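Local coordinates for protein 2,5-dihydroxypyridine 5,6-dioxygenase (Pseudomonas putida KT2440, PDB 7CUP) that catalyses the iron-dependent, dioxygen-driven ring opening of 2,5-dihydroxypyridine to N-formylmaleamate during aerobic nicotinate degradation, at residues A28-H33 with M101-S106. Sequence-based numbering, arbitrary orientation.
Sequences AVLKSH and MMLLHS
Met-101 slants its unbranched side chain across Leu-30 and flanks Ser-32, where a slim, flexible thioether can follow two neighbours at once. Its CG sits between the backbone N and the carbonyl carbon (chi1 77°), which carries SD over the isobutyl group of Leu-30, with SD 3.8 Å from Leu-30 CG. A bend at the last torsion (chi3 -88°) keeps CE beside Ser-32 CB, so sulfur and methyl both border it. Ser-32 is small enough to let Met-101 CB approach within 4.1 Å of its own CB, while its buried hydroxyl is satisfied by the carbonyl of Leu-59. Asp-99 helps to hold the loop, OD1 accepting the backbone N-H groups of Met-101 and Met-102 and OD2 that of Leu-103. Leu-103 crosses Leu-30 at about a right angle, and its CD1 meets Leu-30 CD2 at 3.4 Å, a tight fit for two methyls. Leu-30 thus turns CD1 and CG to the sulfur, while CD2 reaches between Met-101 CG and Leu-103. Replacing Leu-30 by an alanine would probably open a gap between Met-101 and Leu-103, leaving the thioether freer to turn. Strand 26-31 thus packs its end against the loop from neighbouring strand 96-99 to helix 107-114, a strand-to-helix link at the C-terminal edge of a parallel sheet, as in alpha/beta folds.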
ATOM      1  N   ALA A  28       1.786 -18.833 -17.332  1.00 20.72           N
ATOM      2  CA  ALA A  28       2.682 -18.166 -16.373  1.00 19.39           C
ATOM      3  C   ALA A  28       2.680 -16.669 -16.677  1.00 18.69           C
ATOM      4  O   ALA A  28       2.915 -16.277 -17.843  1.00 17.93           O
ATOM      5  CB  ALA A  28       4.060 -18.766 -16.468  1.00 20.52           C
ATOM      6  N   VAL A  29       2.417 -15.869 -15.652  1.00 17.85           N
ATOM      7  CA  VAL A  29       2.498 -14.389 -15.718  1.00 17.84           C
ATOM      8  C   VAL A  29       3.841 -13.997 -15.107  1.00 17.43           C
ATOM      9  O   VAL A  29       4.032 -14.194 -13.895  1.00 17.43           O
ATOM     10  CB  VAL A  29       1.311 -13.678 -15.048  1.00 18.76           C
ATOM     11  CG1 VAL A  29       1.453 -12.171 -15.214  1.00 19.14           C
ATOM     12  CG2 VAL A  29      -0.009 -14.157 -15.619  1.00 18.10           C
ATOM     13  N   LEU A  30       4.764 -13.577 -15.971  1.00 16.90           N
ATOM     14  CA  LEU A  30       6.149 -13.194 -15.600  1.00 17.47           C
ATOM     15  C   LEU A  30       6.174 -11.713 -15.229  1.00 17.28           C
ATOM     16  O   LEU A  30       5.672 -10.867 -16.019  1.00 17.27           O
ATOM     17  CB  LEU A  30       7.067 -13.462 -16.777  1.00 16.74           C
ATOM     18  CG  LEU A  30       8.496 -12.989 -16.550  1.00 17.46           C
ATOM     19  CD1 LEU A  30       9.132 -13.673 -15.336  1.00 19.15           C
ATOM     20  CD2 LEU A  30       9.299 -13.203 -17.811  1.00 17.95           C
ATOM     21  N   LYS A  31       6.702 -11.407 -14.061  1.00 17.67           N
ATOM     22  CA  LYS A  31       6.756  -9.999 -13.588  1.00 19.90           C
ATOM     23  C   LYS A  31       8.055  -9.745 -12.832  1.00 17.14           C
ATOM     24  O   LYS A  31       8.721 -10.710 -12.443  1.00 16.23           O
ATOM     25  CB  LYS A  31       5.559  -9.689 -12.677  1.00 20.51           C
ATOM     26  CG  LYS A  31       5.459 -10.571 -11.446  1.00 22.94           C
ATOM     27  CD  LYS A  31       4.345 -10.162 -10.524  1.00 24.90           C
ATOM     28  CE  LYS A  31       4.349 -10.920  -9.222  1.00 26.45           C
ATOM     29  NZ  LYS A  31       3.369 -10.319  -8.296  1.00 29.91           N
ATOM     30  N   SER A  32       8.353  -8.465 -12.613  1.00 17.84           N
ATOM     31  CA  SER A  32       9.447  -7.967 -11.741  1.00 17.73           C
ATOM     32  C   SER A  32       8.907  -6.786 -10.928  1.00 18.94           C
ATOM     33  O   SER A  32       7.720  -6.529 -11.032  1.00 18.31           O
ATOM     34  CB  SER A  32      10.671  -7.612 -12.572  1.00 17.42           C
ATOM     35  OG  SER A  32      11.802  -7.396 -11.734  1.00 17.01           O
ATOM     36  N   HIS A  33       9.721  -6.110 -10.110  1.00 19.07           N
ATOM     37  CA  HIS A  33       9.181  -5.095  -9.156  1.00 20.53           C
ATOM     38  C   HIS A  33       8.554  -3.910  -9.918  1.00 20.58           C
ATOM     39  O   HIS A  33       7.636  -3.288  -9.408  1.00 19.16           O
ATOM     40  CB  HIS A  33      10.264  -4.605  -8.200  1.00 21.44           C
ATOM     41  CG  HIS A  33      11.188  -3.620  -8.823  1.00 22.87           C
ATOM     42  ND1 HIS A  33      12.419  -4.002  -9.338  1.00 24.71           N
ATOM     43  CD2 HIS A  33      11.087  -2.287  -9.007  1.00 22.34           C
ATOM     44  CE1 HIS A  33      13.019  -2.924  -9.831  1.00 24.60           C
ATOM     45  NE2 HIS A  33      12.221  -1.871  -9.652  1.00 21.94           N
ATOM     46  N   MET A 101       7.459  -7.882 -17.888  1.00 21.93           N
ATOM     47  CA  MET A 101       8.765  -7.319 -17.431  1.00 23.10           C
ATOM     48  C   MET A 101       9.731  -7.059 -18.605  1.00 25.54           C
ATOM     49  O   MET A 101      10.778  -6.436 -18.335  1.00 27.48           O
ATOM     50  CB  MET A 101       9.445  -8.218 -16.389  1.00 22.41           C
ATOM     51  CG  MET A 101      10.113  -9.443 -16.945  1.00 22.58           C
ATOM     52  SD  MET A 101      11.046 -10.349 -15.662  1.00 23.59           S
ATOM     53  CE  MET A 101      12.629  -9.539 -15.739  1.00 23.67           C
ATOM     54  N   MET A 102       9.425  -7.534 -19.825  1.00 27.05           N
ATOM     55  CA  MET A 102      10.163  -7.207 -21.079  1.00 28.87           C
ATOM     56  C   MET A 102      11.464  -7.999 -21.086  1.00 27.93           C
ATOM     57  O   MET A 102      12.519  -7.390 -20.919  1.00 26.58           O
ATOM     58  CB  MET A 102      10.491  -5.714 -21.160  1.00 34.84           C
ATOM     59  CG  MET A 102       9.770  -4.978 -22.239  1.00 43.27           C
ATOM     60  SD  MET A 102      10.512  -5.292 -23.824  1.00 47.24           S
ATOM     61  CE  MET A 102      11.878  -4.143 -23.765  1.00 55.61           C
ATOM     62  N   LEU A 103      11.357  -9.318 -21.189  1.00 28.14           N
ATOM     63  CA  LEU A 103      12.498 -10.219 -21.439  1.00 31.12           C
ATOM     64  C   LEU A 103      12.981  -9.896 -22.840  1.00 31.88           C
ATOM     65  O   LEU A 103      12.256 -10.217 -23.782  1.00 33.51           O
ATOM     66  CB  LEU A 103      12.059 -11.685 -21.416  1.00 32.74           C
ATOM     67  CG  LEU A 103      11.911 -12.344 -20.061  1.00 33.32           C
ATOM     68  CD1 LEU A 103      11.614 -13.811 -20.289  1.00 38.26           C
ATOM     69  CD2 LEU A 103      13.150 -12.162 -19.195  1.00 33.48           C
ATOM     70  N   LEU A 104      14.155  -9.308 -22.967  1.00 32.19           N
ATOM     71  CA  LEU A 104      14.706  -8.978 -24.296  1.00 36.80           C
ATOM     72  C   LEU A 104      14.992 -10.292 -25.038  1.00 41.26           C
ATOM     73  O   LEU A 104      15.207 -11.346 -24.343  1.00 40.47           O
ATOM     74  CB  LEU A 104      15.941  -8.111 -24.072  1.00 35.71           C
ATOM     75  CG  LEU A 104      15.646  -6.703 -23.573  1.00 40.07           C
ATOM     76  CD1 LEU A 104      16.902  -5.849 -23.666  1.00 45.00           C
ATOM     77  CD2 LEU A 104      14.502  -6.058 -24.354  1.00 40.68           C
ATOM     78  N   HIS A 105      14.896 -10.269 -26.376  1.00 42.38           N
ATOM     79  CA  HIS A 105      15.237 -11.437 -27.233  1.00 48.65           C
ATOM     80  C   HIS A 105      16.610 -11.931 -26.775  1.00 43.02           C
ATOM     81  O   HIS A 105      17.494 -11.115 -26.638  1.00 51.85           O
ATOM     82  CB  HIS A 105      15.151 -11.082 -28.729  1.00 54.63           C
ATOM     83  CG  HIS A 105      13.759 -10.845 -29.227  1.00 58.90           C
ATOM     84  ND1 HIS A 105      12.695 -10.582 -28.377  1.00 60.84           N
ATOM     85  CD2 HIS A 105      13.260 -10.780 -30.482  1.00 62.76           C
ATOM     86  CE1 HIS A 105      11.604 -10.378 -29.090  1.00 61.51           C
ATOM     87  NE2 HIS A 105      11.920 -10.496 -30.381  1.00 59.68           N
ATOM     88  N   SER A 106      16.755 -13.202 -26.418  1.00 44.05           N
ATOM     89  CA  SER A 106      18.007 -13.728 -25.828  1.00 39.49           C
ATOM     90  C   SER A 106      18.116 -15.208 -26.134  1.00 40.62           C
ATOM     91  O   SER A 106      17.114 -15.841 -26.463  1.00 38.54           O
ATOM     92  CB  SER A 106      18.038 -13.457 -24.366  1.00 44.03           C
ATOM     93  OG  SER A 106      16.949 -14.086 -23.710  1.00 47.77           O
TER